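Local atomic coordinates of divalent-cation tolerance protein CutA (Pyrococcus horikoshii, PDB entry 1UMJ), a protein that is involved in resistance toward heavy metals and binds copper at the interface between two of its trimers. Residues S13-V18 with A30-H35; I2-T7 with A53-R58. All coordinates share one frame; numbering follows the deposited sequence.

Contact 1 of 2, residues S13-V18 with A30-H35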
ATOM      1  N   SER A  13      19.730  -5.769   0.248  1.00 16.60           N
ATOM      2  CA  SER A  13      19.843  -4.307   0.195  1.00 16.18           C
ATOM      3  C   SER A  13      18.677  -3.663   0.954  1.00 11.69           C
ATOM      4  O   SER A  13      18.861  -2.671   1.665  1.00 14.48           O
ATOM      5  CB  SER A  13      19.848  -3.739  -1.235  1.00 13.51           C
ATOM      6  OG  SER A  13      18.695  -4.082  -1.961  1.00 15.62           O
ATOM      7  N   ALA A  14      17.474  -4.247   0.862  1.00 11.59           N
ATOM      8  CA  ALA A  14      16.357  -3.617   1.568  1.00 13.06           C
ATOM      9  C   ALA A  14      16.561  -3.622   3.106  1.00 14.32           C
ATOM     10  O   ALA A  14      16.297  -2.621   3.790  1.00 12.18           O
ATOM     11  CB  ALA A  14      15.004  -4.338   1.189  1.00 11.56           C
ATOM     12  N   GLU A  15      17.052  -4.737   3.652  1.00 12.56           N
ATOM     13  CA  GLU A  15      17.229  -4.825   5.086  1.00 12.40           C
ATOM     14  C   GLU A  15      18.397  -3.956   5.547  1.00 12.46           C
ATOM     15  O   GLU A  15      18.313  -3.328   6.612  1.00 15.96           O
ATOM     16  CB  GLU A  15      17.381  -6.300   5.517  1.00 11.39           C
ATOM     17  CG  GLU A  15      16.090  -7.073   5.184  1.00 13.25           C
ATOM     18  CD  GLU A  15      15.986  -8.476   5.763  1.00 15.59           C
ATOM     19  OE1 GLU A  15      14.892  -9.093   5.745  1.00 16.85           O
ATOM     20  OE2 GLU A  15      16.975  -8.998   6.250  1.00 21.39           O
ATOM     21  N   LYS A  16      19.468  -3.911   4.751  1.00 15.67           N
ATOM     22  CA  LYS A  16      20.637  -3.102   5.123  1.00 18.93           C
ATOM     23  C   LYS A  16      20.237  -1.641   5.196  1.00 16.86           C
ATOM     24  O   LYS A  16      20.494  -0.953   6.190  1.00 20.54           O
ATOM     25  CB  LYS A  16      21.799  -3.291   4.123  1.00 21.24           C
ATOM     26  CG  LYS A  16      22.535  -4.600   4.344  1.00 26.90           C
ATOM     27  CD  LYS A  16      23.842  -4.710   3.551  1.00 33.07           C
ATOM     28  CE  LYS A  16      24.670  -5.879   4.087  1.00 35.31           C
ATOM     29  NZ  LYS A  16      23.854  -7.120   4.182  1.00 38.29           N
ATOM     30  N   VAL A  17      19.539  -1.165   4.166  1.00 14.58           N
ATOM     31  CA  VAL A  17      19.127   0.206   4.189  1.00 12.28           C
ATOM     32  C   VAL A  17      18.080   0.554   5.249  1.00 12.58           C
ATOM     33  O   VAL A  17      18.199   1.584   5.912  1.00 13.64           O
ATOM     34  CB  VAL A  17      18.601   0.607   2.790  1.00 12.63           C
ATOM     35  CG1 VAL A  17      17.967   1.990   2.783  1.00 13.74           C
ATOM     36  CG2 VAL A  17      19.756   0.508   1.835  1.00 14.47           C
ATOM     37  N   VAL A  18      17.057  -0.278   5.448  1.00 12.54           N
ATOM     38  CA  VAL A  18      16.129   0.164   6.465  1.00 14.12           C
ATOM     39  C   VAL A  18      16.671   0.086   7.873  1.00 13.17           C
ATOM     40  O   VAL A  18      16.255   0.878   8.725  1.00 16.84           O
ATOM     41  CB  VAL A  18      14.727  -0.533   6.347  1.00 19.43           C
ATOM     42  CG1 VAL A  18      14.230  -0.354   4.904  1.00 12.38           C
ATOM     43  CG2 VAL A  18      14.776  -1.988   6.798  1.00 15.40           C
ATOM     44  N   ALA A  30       9.623   0.001   9.407  1.00 12.66           N
ATOM     45  CA  ALA A  30       9.608  -0.345   7.994  1.00 12.17           C
ATOM     46  C   ALA A  30       8.898  -1.676   7.866  1.00 11.03           C
ATOM     47  O   ALA A  30       9.094  -2.548   8.691  1.00 14.31           O
ATOM     48  CB  ALA A  30      11.036  -0.470   7.481  1.00 15.35           C
ATOM     49  N   ASN A  31       8.087  -1.828   6.801  1.00  9.41           N
ATOM     50  CA  ASN A  31       7.401  -3.078   6.500  1.00 10.60           C
ATOM     51  C   ASN A  31       7.947  -3.461   5.136  1.00 11.67           C
ATOM     52  O   ASN A  31       7.794  -2.710   4.161  1.00 11.13           O
ATOM     53  CB  ASN A  31       5.890  -2.862   6.380  1.00 14.04           C
ATOM     54  CG  ASN A  31       5.215  -2.571   7.721  1.00 15.36           C
ATOM     55  OD1 ASN A  31       4.033  -2.214   7.755  1.00 16.73           O
ATOM     56  ND2 ASN A  31       5.962  -2.734   8.836  1.00 12.45           N
ATOM     57  N   LEU A  32       8.564  -4.616   5.053  1.00 11.39           N
ATOM     58  CA  LEU A  32       9.135  -5.086   3.788  1.00 10.91           C
ATOM     59  C   LEU A  32       8.383  -6.311   3.268  1.00  9.33           C
ATOM     60  O   LEU A  32       8.033  -7.198   4.012  1.00 10.20           O
ATOM     61  CB  LEU A  32      10.619  -5.465   3.934  1.00 11.78           C
ATOM     62  CG  LEU A  32      11.627  -4.356   4.257  1.00 17.54           C
ATOM     63  CD1 LEU A  32      13.033  -4.931   4.344  1.00 16.20           C
ATOM     64  CD2 LEU A  32      11.577  -3.309   3.189  1.00 18.40           C
ATOM     65  N   ARG A  33       8.132  -6.352   1.950  1.00 10.94           N
ATOM     66  CA  ARG A  33       7.521  -7.564   1.403  1.00  9.52           C
ATOM     67  C   ARG A  33       7.840  -7.637  -0.088  1.00 10.01           C
ATOM     68  O   ARG A  33       7.934  -6.617  -0.774  1.00 10.47           O
ATOM     69  CB  ARG A  33       5.993  -7.588   1.616  1.00 14.09           C
ATOM     70  CG  ARG A  33       5.121  -6.839   0.607  1.00 20.13           C
ATOM     71  CD  ARG A  33       5.240  -5.326   0.730  1.00 15.61           C
ATOM     72  NE  ARG A  33       4.333  -4.642  -0.215  1.00 18.46           N
ATOM     73  CZ  ARG A  33       4.661  -4.445  -1.493  1.00 19.94           C
ATOM     74  NH1 ARG A  33       5.831  -4.888  -1.918  1.00 14.63           N
ATOM     75  NH2 ARG A  33       3.847  -3.794  -2.321  1.00 20.68           N
ATOM     76  N   GLU A  34       7.997  -8.859  -0.564  1.00 10.64           N
ATOM     77  CA  GLU A  34       8.282  -9.084  -1.984  1.00  8.82           C
ATOM     78  C   GLU A  34       7.117  -8.777  -2.872  1.00 11.17           C
ATOM     79  O   GLU A  34       5.956  -8.877  -2.450  1.00 13.39           O
ATOM     80  CB  GLU A  34       8.635 -10.573  -2.224  1.00 15.61           C
ATOM     81  CG  GLU A  34       9.962 -10.941  -1.724  1.00 20.45           C
ATOM     82  CD  GLU A  34      10.313 -12.389  -2.042  1.00 22.31           C
ATOM     83  OE1 GLU A  34      11.484 -12.727  -1.849  1.00 31.02           O
ATOM     84  OE2 GLU A  34       9.415 -13.174  -2.460  1.00 27.07           O
ATOM     85  N   HIS A  35       7.417  -8.404  -4.109  1.00  7.67           N
ATOM     86  CA  HIS A  35       6.388  -8.247  -5.138  1.00  7.44           C
ATOM     87  C   HIS A  35       7.078  -8.536  -6.480  1.00  9.69           C
ATOM     88  O   HIS A  35       8.315  -8.585  -6.558  1.00 10.82           O
ATOM     89  CB  HIS A  35       5.744  -6.842  -5.085  1.00 10.89           C
ATOM     90  CG  HIS A  35       6.681  -5.721  -5.404  1.00 10.94           C
ATOM     91  ND1 HIS A  35       6.970  -4.719  -4.514  1.00 15.55           N
ATOM     92  CD2 HIS A  35       7.398  -5.450  -6.517  1.00  9.06           C
ATOM     93  CE1 HIS A  35       7.854  -3.890  -5.041  1.00 13.00           C
ATOM     94  NE2 HIS A  35       8.140  -4.312  -6.256  1.00 12.07           N
TER

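Contact 2 of 2, residues I2-T7 with A53-R58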
ATOM      1  N   ILE A   2       3.704  10.500   7.709  1.00 10.70           N
ATOM      2  CA  ILE A   2       3.618  10.155   6.277  1.00 10.61           C
ATOM      3  C   ILE A   2       4.033   8.700   6.127  1.00 10.06           C
ATOM      4  O   ILE A   2       4.650   8.117   7.057  1.00 10.87           O
ATOM      5  CB  ILE A   2       4.632  10.962   5.431  1.00 14.60           C
ATOM      6  CG1 ILE A   2       6.053  10.802   6.010  1.00 13.13           C
ATOM      7  CG2 ILE A   2       4.198  12.443   5.382  1.00 14.82           C
ATOM      8  CD1 ILE A   2       7.131  11.650   5.322  1.00 16.41           C
ATOM      9  N   ILE A   3       3.679   8.129   4.974  1.00  8.33           N
ATOM     10  CA  ILE A   3       4.169   6.812   4.566  1.00  9.90           C
ATOM     11  C   ILE A   3       5.133   7.129   3.410  1.00 10.38           C
ATOM     12  O   ILE A   3       4.914   8.054   2.607  1.00 13.01           O
ATOM     13  CB  ILE A   3       3.018   5.893   4.101  1.00 11.90           C
ATOM     14  CG1 ILE A   3       2.229   5.422   5.334  1.00 13.72           C
ATOM     15  CG2 ILE A   3       3.606   4.656   3.334  1.00 15.28           C
ATOM     16  CD1 ILE A   3       1.027   4.560   4.980  1.00 19.11           C
ATOM     17  N   VAL A   4       6.260   6.438   3.372  1.00 11.01           N
ATOM     18  CA  VAL A   4       7.189   6.633   2.267  1.00 10.36           C
ATOM     19  C   VAL A   4       7.429   5.277   1.710  1.00 11.74           C
ATOM     20  O   VAL A   4       7.694   4.338   2.457  1.00 11.95           O
ATOM     21  CB  VAL A   4       8.552   7.275   2.683  1.00 12.91           C
ATOM     22  CG1 VAL A   4       9.580   7.150   1.524  1.00 13.82           C
ATOM     23  CG2 VAL A   4       8.323   8.712   3.046  1.00 11.56           C
ATOM     24  N   TYR A   5       7.273   5.164   0.398  1.00 11.28           N
ATOM     25  CA  TYR A   5       7.420   3.871  -0.294  1.00 12.52           C
ATOM     26  C   TYR A   5       8.637   3.909  -1.191  1.00 13.23           C
ATOM     27  O   TYR A   5       8.875   4.895  -1.905  1.00 13.12           O
ATOM     28  CB  TYR A   5       6.180   3.593  -1.214  1.00 11.57           C
ATOM     29  CG  TYR A   5       6.110   2.218  -1.907  1.00 18.79           C
ATOM     30  CD1 TYR A   5       6.166   1.029  -1.178  1.00 24.23           C
ATOM     31  CD2 TYR A   5       5.900   2.111  -3.283  1.00 27.50           C
ATOM     32  CE1 TYR A   5       6.013  -0.249  -1.813  1.00 23.00           C
ATOM     33  CE2 TYR A   5       5.737   0.857  -3.924  1.00 21.72           C
ATOM     34  CZ  TYR A   5       5.796  -0.316  -3.176  1.00 28.03           C
ATOM     35  OH  TYR A   5       5.597  -1.564  -3.813  1.00 30.06           O
ATOM     36  N   THR A   6       9.407   2.835  -1.130  1.00 10.93           N
ATOM     37  CA  THR A   6      10.538   2.664  -2.046  1.00 10.30           C
ATOM     38  C   THR A   6      10.704   1.170  -2.328  1.00 12.50           C
ATOM     39  O   THR A   6      10.121   0.350  -1.627  1.00 14.62           O
ATOM     40  CB  THR A   6      11.895   3.267  -1.523  1.00 12.00           C
ATOM     41  OG1 THR A   6      12.838   3.229  -2.611  1.00 12.33           O
ATOM     42  CG2 THR A   6      12.486   2.490  -0.370  1.00 16.29           C
ATOM     43  N   THR A   7      11.418   0.817  -3.390  1.00 11.58           N
ATOM     44  CA  THR A   7      11.588  -0.615  -3.676  1.00 13.57           C
ATOM     45  C   THR A   7      13.057  -0.917  -3.880  1.00 16.84           C
ATOM     46  O   THR A   7      13.858  -0.065  -4.287  1.00 14.48           O
ATOM     47  CB  THR A   7      10.812  -1.102  -4.910  1.00 17.79           C
ATOM     48  OG1 THR A   7      11.430  -0.600  -6.083  1.00 22.58           O
ATOM     49  CG2 THR A   7       9.382  -0.658  -4.859  1.00 11.23           C
ATOM     50  N   ALA A  53       9.234  -1.568   0.190  1.00 10.20           N
ATOM     51  CA  ALA A  53       9.401  -1.075   1.583  1.00  7.47           C
ATOM     52  C   ALA A  53       8.435   0.043   1.863  1.00  9.05           C
ATOM     53  O   ALA A  53       8.377   1.041   1.087  1.00 15.10           O
ATOM     54  CB  ALA A  53      10.836  -0.522   1.770  1.00  9.98           C
ATOM     55  N   ILE A  54       7.647  -0.136   2.921  1.00  8.33           N
ATOM     56  CA  ILE A  54       6.691   0.867   3.391  1.00 10.58           C
ATOM     57  C   ILE A  54       7.323   1.449   4.659  1.00  7.01           C
ATOM     58  O   ILE A  54       7.441   0.744   5.690  1.00  9.91           O
ATOM     59  CB  ILE A  54       5.349   0.205   3.750  1.00 10.00           C
ATOM     60  CG1 ILE A  54       4.669  -0.259   2.451  1.00 17.27           C
ATOM     61  CG2 ILE A  54       4.449   1.220   4.515  1.00 16.18           C
ATOM     62  CD1 ILE A  54       3.326  -0.802   2.643  1.00 23.87           C
ATOM     63  N   LEU A  55       7.701   2.714   4.604  1.00  8.35           N
ATOM     64  CA  LEU A  55       8.369   3.370   5.719  1.00 11.46           C
ATOM     65  C   LEU A  55       7.389   4.334   6.397  1.00 10.01           C
ATOM     66  O   LEU A  55       6.652   5.029   5.714  1.00 12.66           O
ATOM     67  CB  LEU A  55       9.583   4.111   5.188  1.00 11.83           C
ATOM     68  CG  LEU A  55      10.468   3.310   4.228  1.00  8.17           C
ATOM     69  CD1 LEU A  55      11.620   4.185   3.742  1.00 13.01           C
ATOM     70  CD2 LEU A  55      10.990   1.983   4.975  1.00 11.93           C
ATOM     71  N   LYS A  56       7.393   4.364   7.731  1.00  9.47           N
ATOM     72  CA  LYS A  56       6.506   5.263   8.475  1.00 10.32           C
ATOM     73  C   LYS A  56       7.337   6.237   9.244  1.00 13.68           C
ATOM     74  O   LYS A  56       8.159   5.852  10.050  1.00 13.08           O
ATOM     75  CB  LYS A  56       5.602   4.511   9.449  1.00 14.38           C
ATOM     76  CG  LYS A  56       4.501   3.655   8.807  1.00 17.87           C
ATOM     77  CD  LYS A  56       5.081   2.582   7.910  1.00 30.14           C
ATOM     78  CE  LYS A  56       5.454   1.369   8.708  1.00 34.16           C
ATOM     79  NZ  LYS A  56       6.439   0.584   8.000  1.00 27.17           N
ATOM     80  N   THR A  57       7.095   7.506   8.984  1.00 11.91           N
ATOM     81  CA  THR A  57       7.857   8.500   9.722  1.00 13.44           C
ATOM     82  C   THR A  57       7.101   9.812   9.854  1.00 14.94           C
ATOM     83  O   THR A  57       5.929   9.926   9.471  1.00 15.59           O
ATOM     84  CB  THR A  57       9.217   8.699   9.046  1.00 14.87           C
ATOM     85  OG1 THR A  57      10.104   9.399   9.942  1.00 20.42           O
ATOM     86  CG2 THR A  57       9.093   9.435   7.782  1.00 14.83           C
ATOM     87  N   ARG A  58       7.775  10.801  10.444  1.00 14.45           N
ATOM     88  CA  ARG A  58       7.164  12.120  10.609  1.00 16.47           C
ATOM     89  C   ARG A  58       7.158  12.947   9.305  1.00 16.50           C
ATOM     90  O   ARG A  58       8.041  12.858   8.439  1.00 17.20           O
ATOM     91  CB  ARG A  58       7.903  12.898  11.736  1.00 14.78           C
ATOM     92  CG  ARG A  58       7.920  12.299  13.117  1.00 17.79           C
ATOM     93  CD  ARG A  58       8.386  13.346  14.150  1.00 25.81           C
ATOM     94  NE  ARG A  58       9.498  14.171  13.685  1.00 25.82           N
ATOM     95  CZ  ARG A  58      10.770  13.961  14.000  1.00 28.81           C
ATOM     96  NH1 ARG A  58      11.089  12.931  14.778  1.00 34.19           N
ATOM     97  NH2 ARG A  58      11.723  14.803  13.586  1.00 35.89           N
TER

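Contact 1 of 2, residues S13-V18 with A30-H35
A14 is the first residue of the helical segment to meet L32, in a helix-on-sheet contact of the ferredoxin-like alpha/beta fold that CutA shares with the GlnB-like proteins. Strands 2-8 and 29-40 run parallel on either side of strand 45-57, so helix 11-23 is the connection of a split beta-alpha-beta crossover. The segment axes are 171° apart in direction and approach to 10.1 Å, a separation bridged by alanine, valine and L32 side chains and the stem of E15. The methyl of A14 rests against both branches of L32, with CB 3.8 Å from CD1 and slightly farther from CD2; F8 and V51 also border it. At E15 the aliphatic stem does the touching: CG lies 3.8 Å from CD1 of L32, and the two side chains cross at a slant. The chain of E15 runs on extended beyond CG, and F38 of the second subunit packs on this residue. One turn after A14, V18 adds a looser third contact, its CG2 4.2 Å from L32 CD1. The outer part of L32 is fully extended (chi2 -179°), which brings CD1 to A14, E15 and V18. V18 also takes A30 against its fork: the CB atoms of V18 and A30 are 3.9 Å apart, and both valine methyls are about equally far from the alanine methyl. The strand's other face bears N31, R33 and H35 and takes part in the trimer interface, with N31 OD1 hydrogen-bonded to Y5 OH of the second subunit. There the ring of H35 is held at both nitrogens, by E50 OE1 at NE2 and by R33, whose NH1 donates to H35 ND1 over 2.8 Å at 166°, in the planes of both guanidinium and ring.

Contact 2 of 2, residues I2-T7 with A53-R58
V4 and L55 form the middle hydrogen-bonded pair of an antiparallel strand pairing at the heart of the ferredoxin-like sheet, where strands 2-8 and 45-57 are the two inner strands. The segment directions differ by 152°, short of exactly antiparallel, in keeping with a twisted sheet. Packing is close here: V4 N reaches L55 O at 2.8 Å, L55 N reaches V4 O at 2.7 Å, and L55 CB comes within 3.3 Å of V4 O. The face bearing I2, V4, T6, A53, L55 and T57 is buried, roofed in part by W62, L65 and I69 of helix 62-72. Toward the start of strand 2-8 the backbones stand farther apart, the CA atoms of I2 and T57 separated by 5.7 Å against 4.9 Å for V4 and L55, though both hydrogen bonds of the pair remain nearly straight. Side-chain contact persists at this end because chi1 of I2 (53°) sets CG1 between the backbone N and the carbonyl carbon; I2 and T57 then lie alongside each other, I2 CD1 3.8 Å from T57 CG2. T57 OG1 turns to L26 O instead. Beyond this pair R58 leaves the sheet, partly exposed, its NE in a salt bridge with D60 OD2. The other face, carrying I3, Y5, I54 and K56, is more open: I3 and I54 are partly exposed, and their side-by-side CG2 methyls are 3.7 Å apart. Its outer neighbours include I81 and R33 of the second subunit. Y5 and K56 are buried; Y5 OH is hydrogen-bonded to N31 OD1 of the third subunit. With CG anti to the backbone N (chi1 -174°), the ring meets the partner strand obliquely, bringing CD1 to 3.2 Å from A53 O, the same oxygen that accepts the T6 N-H.

Overall arrangement
From the N terminus, the chain first lays down residues 2-7, one half of contact 2, and turns into helix 11-23, which supplies residues 13-18. After the turn that follows the helix, strand 29-40 returns antiparallel to the helix and packs against it, and contact 1 closes a short loop with 11 residues between its segments. The chain then doubles back as strand 45-57, and contact 2 closes a loop with 45 residues between its segments, contact 1 nested inside. The two centres are 11 Å apart. Neighbouring strands join them directly, N31 O probably accepting a hydrogen bond from I54 N. Contact 1 ties helix to sheet, contact 2 strand to strand, and both reach the second subunit.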